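Local coordinates for protein ICChI, a glycosylated chitinase (Ipomoea carnea, PDB 6IDN) that probably hydrolyses chitin as a glycosylated family 18 plant chitinase with a TIM-barrel fold, and also has lysozyme activity, at residues Ile231-Leu236 / Asp262-Lys267; Ile3-Gly8 / Asp23-Ile28; Phe183-Arg188 / Gln223-Gly228; Asn197-Trp202 / Pro242-Thr247. One frame throughout, in Å; residues are numbered along the deposited sequence.

Contact 1: residues Ile231-Leu236 / Asp262-Lys267. With CA (calcium ion), chain E.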
# COMPACT_ATOMS: atom_id res chain seq x y z
N ILE A 231 -7.06 -12.80 11.89
CA ILE A 231 -7.59 -12.64 13.25
C ILE A 231 -9.10 -12.51 13.11
O ILE A 231 -9.58 -11.62 12.41
CB ILE A 231 -7.01 -11.40 13.95
CG1 ILE A 231 -5.48 -11.36 13.81
CG2 ILE A 231 -7.40 -11.36 15.43
CD1 ILE A 231 -4.84 -10.10 14.45
N GLU A 232 -9.85 -13.40 13.76
CA GLU A 232 -11.30 -13.28 13.74
C GLU A 232 -11.69 -11.90 14.28
O GLU A 232 -11.04 -11.37 15.18
CB GLU A 232 -11.94 -14.40 14.56
CG GLU A 232 -13.45 -14.46 14.46
CD GLU A 232 -14.11 -13.61 15.53
OE1 GLU A 232 -13.50 -13.46 16.61
OE2 GLU A 232 -15.24 -13.11 15.29
N ALA A 233 -12.74 -11.32 13.69
CA ALA A 233 -13.06 -9.92 13.95
C ALA A 233 -13.23 -9.63 15.44
O ALA A 233 -12.71 -8.63 15.95
CB ALA A 233 -14.31 -9.52 13.16
N ASP A 234 -13.95 -10.50 16.16
CA ASP A 234 -14.20 -10.23 17.57
C ASP A 234 -12.91 -10.27 18.39
O ASP A 234 -12.74 -9.48 19.33
CB ASP A 234 -15.24 -11.22 18.11
CG ASP A 234 -16.64 -10.90 17.62
OD1 ASP A 234 -16.93 -9.70 17.41
OD2 ASP A 234 -17.44 -11.84 17.44
N ASP A 235 -11.99 -11.17 18.03
CA ASP A 235 -10.69 -11.21 18.70
C ASP A 235 -9.88 -9.96 18.41
O ASP A 235 -9.16 -9.46 19.28
CB ASP A 235 -9.90 -12.44 18.26
CG ASP A 235 -10.41 -13.73 18.87
OD1 ASP A 235 -11.36 -13.75 19.71
OD2 ASP A 235 -9.85 -14.77 18.49
N LEU A 236 -9.90 -9.49 17.16
CA LEU A 236 -9.21 -8.25 16.84
C LEU A 236 -9.73 -7.11 17.71
O LEU A 236 -8.96 -6.34 18.29
CB LEU A 236 -9.38 -7.92 15.35
CG LEU A 236 -8.67 -6.66 14.89
CD1 LEU A 236 -7.16 -6.88 14.90
CD2 LEU A 236 -9.13 -6.25 13.49
N ASP A 262 -15.39 -9.62 2.25
CA ASP A 262 -16.85 -9.69 2.12
C ASP A 262 -17.53 -8.91 3.24
O ASP A 262 -18.46 -8.14 3.01
CB ASP A 262 -17.32 -11.14 2.11
CG ASP A 262 -16.63 -11.99 1.04
OD1 ASP A 262 -15.99 -11.43 0.12
OD2 ASP A 262 -16.73 -13.23 1.12
N ASP A 263 -17.08 -9.12 4.48
CA ASP A 263 -17.67 -8.39 5.60
C ASP A 263 -16.67 -8.10 6.72
O ASP A 263 -17.10 -7.69 7.81
CB ASP A 263 -18.89 -9.15 6.16
CG ASP A 263 -18.57 -10.58 6.56
OD1 ASP A 263 -17.39 -10.91 6.78
OD2 ASP A 263 -19.51 -11.39 6.67
N TYR A 264 -15.37 -8.28 6.51
CA TYR A 264 -14.42 -8.05 7.59
C TYR A 264 -14.36 -6.58 7.96
O TYR A 264 -14.53 -6.22 9.14
CB TYR A 264 -13.04 -8.58 7.20
CG TYR A 264 -12.06 -8.74 8.35
CD1 TYR A 264 -12.27 -9.68 9.34
CD2 TYR A 264 -10.91 -7.95 8.43
CE1 TYR A 264 -11.37 -9.84 10.38
CE2 TYR A 264 -10.00 -8.11 9.47
CZ TYR A 264 -10.24 -9.05 10.44
OH TYR A 264 -9.34 -9.22 11.48
N SER A 265 -14.15 -5.69 6.98
CA SER A 265 -14.07 -4.27 7.31
C SER A 265 -15.38 -3.75 7.87
O SER A 265 -15.38 -2.87 8.74
CB SER A 265 -13.63 -3.45 6.09
OG SER A 265 -14.54 -3.61 5.00
N SER A 266 -16.52 -4.27 7.39
CA SER A 266 -17.79 -3.85 7.96
C SER A 266 -17.89 -4.23 9.43
O SER A 266 -18.45 -3.48 10.24
CB SER A 266 -18.95 -4.46 7.17
OG SER A 266 -19.05 -3.91 5.86
N LYS A 267 -17.32 -5.38 9.80
CA LYS A 267 -17.40 -5.83 11.18
C LYS A 267 -16.46 -5.05 12.10
O LYS A 267 -16.75 -4.90 13.29
CB LYS A 267 -17.06 -7.33 11.27
CG LYS A 267 -18.12 -8.28 10.78
CD LYS A 267 -17.57 -9.71 10.78
CE LYS A 267 -18.53 -10.69 10.13
NZ LYS A 267 -19.78 -10.78 10.93
CA CA E . -9.77 -16.57 19.80
O HOH W 1 -7.18 -10.50 9.99
O HOH W 2 -11.85 -16.11 20.46

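Contact 2: residues Ile3-Gly8 / Asp23-Ile28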
# COMPACT_ATOMS: atom_id res chain seq x y z
N ILE A 3 -9.13 2.80 7.44
CA ILE A 3 -8.91 1.50 6.81
C ILE A 3 -8.36 1.73 5.41
O ILE A 3 -8.93 2.50 4.63
CB ILE A 3 -10.19 0.65 6.76
CG1 ILE A 3 -10.66 0.35 8.18
CG2 ILE A 3 -9.93 -0.63 5.99
CD1 ILE A 3 -11.91 -0.52 8.24
N ALA A 4 -7.25 1.06 5.11
CA ALA A 4 -6.68 1.03 3.77
C ALA A 4 -6.90 -0.36 3.19
O ALA A 4 -6.86 -1.35 3.93
CB ALA A 4 -5.18 1.33 3.77
N ILE A 5 -7.13 -0.45 1.89
CA ILE A 5 -7.32 -1.75 1.26
C ILE A 5 -6.63 -1.77 -0.09
O ILE A 5 -6.53 -0.74 -0.77
CB ILE A 5 -8.81 -2.12 1.11
CG1 ILE A 5 -8.93 -3.63 0.85
CG2 ILE A 5 -9.47 -1.30 -0.00
CD1 ILE A 5 -10.19 -4.27 1.38
N TYR A 6 -6.18 -2.96 -0.48
CA TYR A 6 -5.61 -3.18 -1.81
C TYR A 6 -6.70 -3.57 -2.81
O TYR A 6 -7.56 -4.40 -2.53
CB TYR A 6 -4.54 -4.27 -1.76
CG TYR A 6 -3.23 -3.77 -1.22
CD1 TYR A 6 -3.01 -3.71 0.15
CD2 TYR A 6 -2.21 -3.35 -2.07
CE1 TYR A 6 -1.82 -3.22 0.66
CE2 TYR A 6 -1.01 -2.88 -1.57
CZ TYR A 6 -0.83 -2.82 -0.20
OH TYR A 6 0.35 -2.33 0.32
N TRP A 7 -6.60 -2.98 -4.00
CA TRP A 7 -7.51 -3.28 -5.09
C TRP A 7 -6.69 -3.43 -6.36
O TRP A 7 -5.65 -2.79 -6.52
CB TRP A 7 -8.56 -2.17 -5.25
CG TRP A 7 -9.49 -2.32 -6.43
CD1 TRP A 7 -10.74 -2.85 -6.42
CD2 TRP A 7 -9.26 -1.88 -7.79
NE1 TRP A 7 -11.31 -2.79 -7.68
CE2 TRP A 7 -10.41 -2.20 -8.54
CE3 TRP A 7 -8.18 -1.26 -8.44
CZ2 TRP A 7 -10.51 -1.92 -9.89
CZ3 TRP A 7 -8.29 -0.99 -9.79
CH2 TRP A 7 -9.44 -1.32 -10.50
N GLY A 8 -7.15 -4.31 -7.25
CA GLY A 8 -6.53 -4.45 -8.55
C GLY A 8 -6.20 -5.87 -8.95
O GLY A 8 -6.07 -6.16 -10.14
N ASP A 23 -17.93 2.71 1.47
CA ASP A 23 -17.72 3.68 2.52
C ASP A 23 -16.96 3.09 3.71
O ASP A 23 -16.95 3.66 4.80
CB ASP A 23 -19.06 4.30 2.97
CG ASP A 23 -19.69 5.14 1.87
OD1 ASP A 23 -18.94 5.88 1.20
OD2 ASP A 23 -20.92 5.05 1.66
N ASP A 24 -16.31 1.95 3.49
CA ASP A 24 -15.48 1.31 4.51
C ASP A 24 -14.02 1.74 4.45
O ASP A 24 -13.30 1.55 5.44
CB ASP A 24 -15.54 -0.22 4.38
CG ASP A 24 -16.81 -0.80 4.96
OD1 ASP A 24 -17.55 -0.08 5.66
OD2 ASP A 24 -17.09 -2.00 4.70
N TYR A 25 -13.57 2.30 3.33
CA TYR A 25 -12.15 2.52 3.10
C TYR A 25 -11.84 4.01 2.99
O TYR A 25 -12.57 4.78 2.36
CB TYR A 25 -11.67 1.81 1.84
CG TYR A 25 -12.19 0.40 1.72
CD1 TYR A 25 -11.94 -0.54 2.70
CD2 TYR A 25 -12.97 0.02 0.62
CE1 TYR A 25 -12.42 -1.83 2.59
CE2 TYR A 25 -13.45 -1.27 0.51
CZ TYR A 25 -13.18 -2.19 1.49
OH TYR A 25 -13.65 -3.48 1.39
N ASP A 26 -10.74 4.40 3.63
CA ASP A 26 -10.22 5.75 3.54
C ASP A 26 -9.06 5.87 2.57
O ASP A 26 -8.77 6.99 2.13
CB ASP A 26 -9.75 6.21 4.92
CG ASP A 26 -10.84 6.09 5.95
OD1 ASP A 26 -11.67 7.03 6.05
OD2 ASP A 26 -10.90 5.04 6.63
N ILE A 27 -8.40 4.76 2.24
CA ILE A 27 -7.26 4.70 1.32
C ILE A 27 -7.39 3.45 0.46
O ILE A 27 -7.70 2.37 0.97
CB ILE A 27 -5.92 4.66 2.09
CG1 ILE A 27 -5.81 5.89 2.99
CG2 ILE A 27 -4.77 4.61 1.12
CD1 ILE A 27 -4.70 5.80 4.00
N ILE A 28 -7.16 3.60 -0.84
CA ILE A 28 -7.14 2.46 -1.77
C ILE A 28 -5.74 2.37 -2.35
O ILE A 28 -5.27 3.33 -2.97
CB ILE A 28 -8.15 2.61 -2.92
CG1 ILE A 28 -9.51 3.09 -2.42
CG2 ILE A 28 -8.27 1.29 -3.70
CD1 ILE A 28 -10.25 2.06 -1.63

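Contact 3: residues Phe183-Arg188 / Gln223-Gly228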
# COMPACT_ATOMS: atom_id res chain seq x y z
N PHE A 183 1.20 -8.16 9.21
CA PHE A 183 1.21 -9.20 10.24
C PHE A 183 0.49 -10.43 9.70
O PHE A 183 -0.58 -10.82 10.16
CB PHE A 183 0.59 -8.67 11.53
CG PHE A 183 1.50 -7.78 12.32
CD1 PHE A 183 2.39 -8.34 13.20
CD2 PHE A 183 1.51 -6.41 12.11
CE1 PHE A 183 3.27 -7.53 13.93
CE2 PHE A 183 2.39 -5.61 12.83
CZ PHE A 183 3.26 -6.17 13.73
N TYR A 184 1.10 -11.02 8.67
CA TYR A 184 0.58 -12.24 8.07
C TYR A 184 1.67 -12.86 7.23
O TYR A 184 2.62 -12.20 6.83
CB TYR A 184 -0.69 -12.02 7.23
CG TYR A 184 -0.68 -10.92 6.17
CD1 TYR A 184 -0.99 -9.60 6.51
CD2 TYR A 184 -0.39 -11.19 4.84
CE1 TYR A 184 -1.01 -8.59 5.57
CE2 TYR A 184 -0.40 -10.18 3.88
CZ TYR A 184 -0.70 -8.88 4.25
OH TYR A 184 -0.72 -7.86 3.31
N ASN A 185 1.52 -14.16 7.01
CA ASN A 185 2.50 -14.99 6.30
C ASN A 185 3.86 -14.98 6.98
O ASN A 185 4.88 -15.24 6.33
CB ASN A 185 2.63 -14.56 4.83
CG ASN A 185 1.36 -14.80 4.05
OD1 ASN A 185 0.57 -15.67 4.40
ND2 ASN A 185 1.15 -14.02 2.99
N ASN A 186 3.92 -14.69 8.28
CA ASN A 186 5.16 -14.86 9.05
C ASN A 186 4.81 -15.27 10.46
O ASN A 186 4.59 -14.42 11.34
CB ASN A 186 6.02 -13.59 9.06
CG ASN A 186 7.41 -13.86 9.60
OD1 ASN A 186 7.62 -14.87 10.28
ND2 ASN A 186 8.35 -12.97 9.32
N PRO A 187 4.78 -16.57 10.74
CA PRO A 187 4.42 -17.05 12.09
C PRO A 187 5.37 -16.59 13.19
O PRO A 187 5.06 -16.80 14.37
CB PRO A 187 4.44 -18.57 11.94
CG PRO A 187 4.19 -18.81 10.47
CD PRO A 187 4.91 -17.68 9.78
N ARG A 188 6.50 -15.97 12.86
CA ARG A 188 7.37 -15.45 13.90
C ARG A 188 6.76 -14.23 14.59
O ARG A 188 7.05 -13.97 15.76
CB ARG A 188 8.74 -15.13 13.30
CG ARG A 188 9.46 -16.35 12.72
CD ARG A 188 10.69 -15.96 11.90
NE ARG A 188 11.18 -17.09 11.11
CZ ARG A 188 11.77 -16.97 9.92
NH1 ARG A 188 11.95 -15.76 9.38
NH2 ARG A 188 12.18 -18.06 9.27
N GLN A 223 -8.41 -17.10 3.54
CA GLN A 223 -7.98 -17.38 2.18
C GLN A 223 -7.04 -16.31 1.64
O GLN A 223 -6.28 -16.59 0.69
CB GLN A 223 -9.20 -17.49 1.26
CG GLN A 223 -10.09 -18.71 1.52
CD GLN A 223 -10.98 -18.58 2.75
OE1 GLN A 223 -11.10 -17.51 3.35
NE2 GLN A 223 -11.61 -19.69 3.14
N ALA A 224 -7.07 -15.10 2.19
CA ALA A 224 -6.18 -14.04 1.72
C ALA A 224 -4.73 -14.27 2.14
O ALA A 224 -3.83 -13.67 1.54
CB ALA A 224 -6.65 -12.69 2.25
N ALA A 225 -4.48 -15.08 3.15
CA ALA A 225 -3.12 -15.34 3.63
C ALA A 225 -3.06 -16.79 4.08
O ALA A 225 -3.17 -17.10 5.28
CB ALA A 225 -2.72 -14.39 4.76
N PRO A 226 -2.87 -17.71 3.14
CA PRO A 226 -2.75 -19.13 3.51
C PRO A 226 -1.62 -19.40 4.49
O PRO A 226 -1.69 -20.38 5.24
CB PRO A 226 -2.51 -19.83 2.17
CG PRO A 226 -3.12 -18.91 1.15
CD PRO A 226 -2.89 -17.52 1.67
N GLY A 227 -0.59 -18.56 4.51
CA GLY A 227 0.50 -18.71 5.45
C GLY A 227 0.21 -18.25 6.87
O GLY A 227 1.09 -18.33 7.73
N GLY A 228 -1.00 -17.78 7.14
CA GLY A 228 -1.42 -17.48 8.49
C GLY A 228 -1.48 -15.99 8.75
O GLY A 228 -0.94 -15.17 8.01
O HOH W 3 -1.14 -13.46 1.03

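Contact 4: residues Asn197-Trp202 / Pro242-Thr247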
# COMPACT_ATOMS: atom_id res chain seq x y z
N ASN A 197 3.16 -12.13 20.32
CA ASN A 197 4.26 -11.79 19.42
C ASN A 197 3.92 -10.59 18.55
O ASN A 197 4.78 -9.74 18.28
CB ASN A 197 4.62 -12.99 18.54
CG ASN A 197 5.34 -14.09 19.30
OD1 ASN A 197 5.89 -13.88 20.39
ND2 ASN A 197 5.37 -15.29 18.72
N LEU A 198 2.67 -10.50 18.09
CA LEU A 198 2.24 -9.35 17.29
C LEU A 198 2.41 -8.06 18.07
O LEU A 198 2.99 -7.08 17.58
CB LEU A 198 0.78 -9.55 16.88
CG LEU A 198 0.07 -8.45 16.09
CD1 LEU A 198 -1.06 -9.13 15.32
CD2 LEU A 198 -0.50 -7.35 17.00
N LEU A 199 1.90 -8.03 19.30
CA LEU A 199 1.97 -6.82 20.10
C LEU A 199 3.41 -6.48 20.48
O LEU A 199 3.79 -5.30 20.51
CB LEU A 199 1.10 -6.98 21.35
CG LEU A 199 -0.39 -7.06 21.03
CD1 LEU A 199 -1.20 -7.41 22.28
CD2 LEU A 199 -0.89 -5.75 20.40
N ASN A 200 4.24 -7.50 20.76
CA ASN A 200 5.65 -7.23 21.04
C ASN A 200 6.35 -6.62 19.84
O ASN A 200 7.12 -5.66 19.97
CB ASN A 200 6.35 -8.52 21.48
CG ASN A 200 6.01 -8.92 22.91
OD1 ASN A 200 5.48 -8.12 23.69
ND2 ASN A 200 6.33 -10.15 23.26
N SER A 201 6.12 -7.18 18.65
CA SER A 201 6.66 -6.59 17.43
C SER A 201 6.20 -5.14 17.27
O SER A 201 7.00 -4.23 17.03
CB SER A 201 6.23 -7.42 16.22
OG SER A 201 6.69 -6.84 15.01
N TRP A 202 4.89 -4.92 17.38
CA TRP A 202 4.34 -3.57 17.27
C TRP A 202 4.98 -2.62 18.29
O TRP A 202 5.53 -1.58 17.91
CB TRP A 202 2.82 -3.63 17.45
CG TRP A 202 2.12 -2.32 17.38
CD1 TRP A 202 1.95 -1.44 18.40
CD2 TRP A 202 1.47 -1.74 16.23
NE1 TRP A 202 1.24 -0.34 17.96
CE2 TRP A 202 0.92 -0.51 16.64
CE3 TRP A 202 1.30 -2.16 14.91
CZ2 TRP A 202 0.21 0.33 15.77
CZ3 TRP A 202 0.58 -1.32 14.03
CH2 TRP A 202 0.05 -0.10 14.47
N PRO A 242 -7.60 -2.31 21.04
CA PRO A 242 -7.45 -1.40 22.19
C PRO A 242 -6.01 -1.23 22.65
O PRO A 242 -5.67 -0.18 23.22
CB PRO A 242 -8.31 -2.05 23.28
CG PRO A 242 -9.20 -3.03 22.57
CD PRO A 242 -8.42 -3.49 21.38
N THR A 243 -5.15 -2.21 22.41
CA THR A 243 -3.74 -2.10 22.78
C THR A 243 -2.98 -1.22 21.79
O THR A 243 -2.27 -0.28 22.20
CB THR A 243 -3.11 -3.49 22.88
OG1 THR A 243 -3.75 -4.25 23.92
CG2 THR A 243 -1.61 -3.37 23.20
N ILE A 244 -3.11 -1.47 20.49
CA ILE A 244 -2.31 -0.70 19.53
C ILE A 244 -2.80 0.73 19.40
O ILE A 244 -2.02 1.61 19.01
CB ILE A 244 -2.24 -1.37 18.14
CG1 ILE A 244 -3.61 -1.45 17.48
CG2 ILE A 244 -1.56 -2.74 18.23
CD1 ILE A 244 -3.54 -2.00 16.02
N LYS A 245 -4.06 1.01 19.75
CA LYS A 245 -4.53 2.39 19.71
C LYS A 245 -3.82 3.28 20.72
O LYS A 245 -3.93 4.51 20.63
CB LYS A 245 -6.03 2.44 19.99
CG LYS A 245 -6.94 2.07 18.83
CD LYS A 245 -8.35 1.95 19.38
CE LYS A 245 -9.45 2.21 18.36
NZ LYS A 245 -10.78 1.79 18.94
N ALA A 246 -3.12 2.71 21.70
CA ALA A 246 -2.38 3.53 22.65
C ALA A 246 -1.12 4.12 22.04
O ALA A 246 -0.58 5.09 22.58
CB ALA A 246 -2.03 2.72 23.90
N THR A 247 -0.65 3.56 20.93
CA THR A 247 0.52 4.09 20.23
C THR A 247 0.18 5.44 19.60
O THR A 247 -0.87 5.58 18.96
CB THR A 247 0.96 3.08 19.18
OG1 THR A 247 1.28 1.84 19.83
CG2 THR A 247 2.17 3.58 18.40

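Contact 1: residues Ile231-Leu236 / Asp262-Lys267
Tyr264 reaches across to the start of helix 233-244 and gives its phenolic hydrogen to the backbone of Ile231, with OH 2.6 Å from Ile231 O. The hydroxyl lies only 16° out of that carbonyl's plane, and the carbonyl oxygen sits at the edge of the ring. With CG swung anti to the backbone N (chi1 -164°), the ring is carried from its own helix to this neighbour. A water fastens the same end a second time: it donates to Tyr264 OH at 2.9 Å and accepts from Ile231 N, so the hydroxyl gives one bond and takes another. Around this polar grip the contact is apolar. Leu236 crosses the ring at about a right angle, bringing CD2 to 3.6 Å from Tyr264 OH, while Ala233 CB lies 4.1 Å from Tyr264 CE1 and rests 4.0 Å from Lys267 CB, against the aliphatic part of the lysine. A phenylalanine in place of Tyr264 would probably leave Ile231 O without its donor and the water with one mate fewer.

One shell out, Glu232 caps the helix: its OE2 accepts from Asp234 N at 3.0 Å and its OE1 from Asp235 N, both from above the carboxylate plane. In the same first turn, Asp235 OD2 binds a calcium ion at 2.2 Å, with a water on the metal also donating to Asp235 OD1. Leu218 of strand 213-219 backs both Ile231 and Tyr264. The chemistry implies a helix start pinned through its backbone to the next helix of the barrel's outer layer, with the carboxylates of Glu232 and Asp235 given to capping and to calcium.

Contact 2: residues Ile3-Gly8 / Asp23-Ile28
Ala4 lies beside Ile27 and Ile5 beside Ile28 where strands 2-7 and 27-36 run as the parallel pair of a beta-alpha-beta unit, joined through helix 16-21, in the TIM barrel. Backbone bonds set this register. Ile5 N donates to Ile27 O at 3.0 Å, and Ile3 O takes Asp26 N at 2.8 Å plus a weak, longer bond from Ile27 N, so one carbonyl receives two successive amides where the second strand begins.

A side chain joins the pairing at that end. Asp26 OD2 accepts from Ile3 N at 3.0 Å through its anti lone pair, in a nearly straight bond of 163°. Lys269 forms a salt bridge to the same oxygen, a second partner for this carboxylate and one likely to help hold it in place.

The apolar contacts divide between the two faces of the sheet. Ala4 CB and Ile27 CB meet on one; on the other, Ile5 CG2 packs against Ile28 CD1 at 3.8 Å, and Trp7 CB touches Ile28 CG2 farther along. Trp7 turns its indole NE1 to Gly14 O instead.

Tyr25 supplies the aromatic part. Asp24 CB covers the rim of one ring face, Ile3 CG2 comes in at the edge in plane, and the hydroxyl is bonded to Asp261. Ile5 takes the opposite face: CG1 anti to the backbone N (chi1 -163°) puts CG2 between backbone N and carbonyl carbon, over the ring, in a CH-pi contact 3.6 Å from the centroid of the Tyr25 ring and 10° off the normal, while CD1 reaches Tyr25 CE1 at 3.5 Å.

Contact 3: residues Phe183-Arg188 / Gln223-Gly228
Asn185 meets the turn 225-228 with both its backbone and its side chain, and it has more surface buried here than any other residue of the pair. Its N donates to Gly228 O at 2.8 Å in an almost straight bond of 172°, tilted 31° from the carbonyl plane. The side chain bends toward the same turn: CG stands beside the backbone N (chi1 -65°), which brings OD1 to 3.1 Å from Gly227 N in a weak, strongly bent bond. The other arm of the amide, ND2, gives a hydrogen to a water that in turn donates to Ala224 O, so the carboxamide spans the turn and the residue ahead of it.

Gly227 lies directly against this amide, its CA 3.2 Å from Asn185 OD1; a beta carbon there would collide with that oxygen. Gly228 closes the type I turn by bonding its N to Ala225 O at 2.9 Å, and its backbone angles would jam any beta carbon against the preceding carbonyl.

Ala225 and Tyr184 fill the buried side. Ala225 CB touches both Asn185 OD1 and Tyr184 CD2, the latter at 4.0 Å, while Tyr184 CB lies against Gly228 O. Met254 and Trp256 of strand 250-256 pack on the tyrosine.

The segments follow strands 178-182 and 213-219, which pair in parallel: this is the meeting of successive loops at the C-terminal ends of the strands of a TIM barrel.

Contact 4: residues Asn197-Trp202 / Pro242-Thr247
This is a partly buried helix-to-helix contact on the outside of the barrel, where helix 196-206 meets residues 242-247, at the far part of helix 233-244, with a type I turn from Ile244 to Thr247. Trp202 carries most of it. Ile244 lies over one face of its indole, CG2 standing 3.5 Å from the centroid of the Trp202 five-membered ring and 3° off the normal, a CH-pi contact made almost squarely. Ile244 CB follows along the same face, 3.6 Å from Trp202 CE2. The isoleucine can do this because CG1 takes the cramped site between backbone N and carbonyl carbon (chi1 64°), which leaves CG2 to face the ring.

The polar edge of the indole has its own partner. Trp202 NE1 donates to Thr247 OG1 at 2.9 Å, and the oxygen lies near the ring plane. Face and edge are thus engaged at once, which probably restrains the rotation of the ring.

In TIM barrels such helices wrap the parallel strands, and here Leu214 and Leu216 of strand 213-219 touch Trp202 while Leu216 also meets Ile244. A leucine in place of Trp202 would probably deprive Thr247 OG1 of its donor and Ile244 of the flat surface it lies on.

One turn back on its helix, Leu199 crosses both Thr243 and Ile244 at about a right angle. Its CD2 alone does the closer touching, 3.7 Å from Thr243 CG2 and 3.8 Å from Ile244 CG2.

How the contacts relate
Contacts 1 and 2 are buried, though only contact 2, built on strand pairing, lies near the chain's centre, about 9 Å from its own centre; contact 1 sits about 20 Å out. Contacts 3 and 4 are partly buried, contact 3 joining loops with several exposed residues. Contacts 1 and 4 use the two ends of helix 233-244, and Ile231 CD1 packs on Leu198 CD1 between them. Contacts 1 and 2 meet through Asp24 OD2, probably hydrogen-bonded to Ser265 and Ser266. Phe183 links contact 3 to helix 196-206 of contact 4. Backbone bonds prevail in contact 2, an asparagine and glycines in contact 3, and single aromatic donors in contacts 1 and 4.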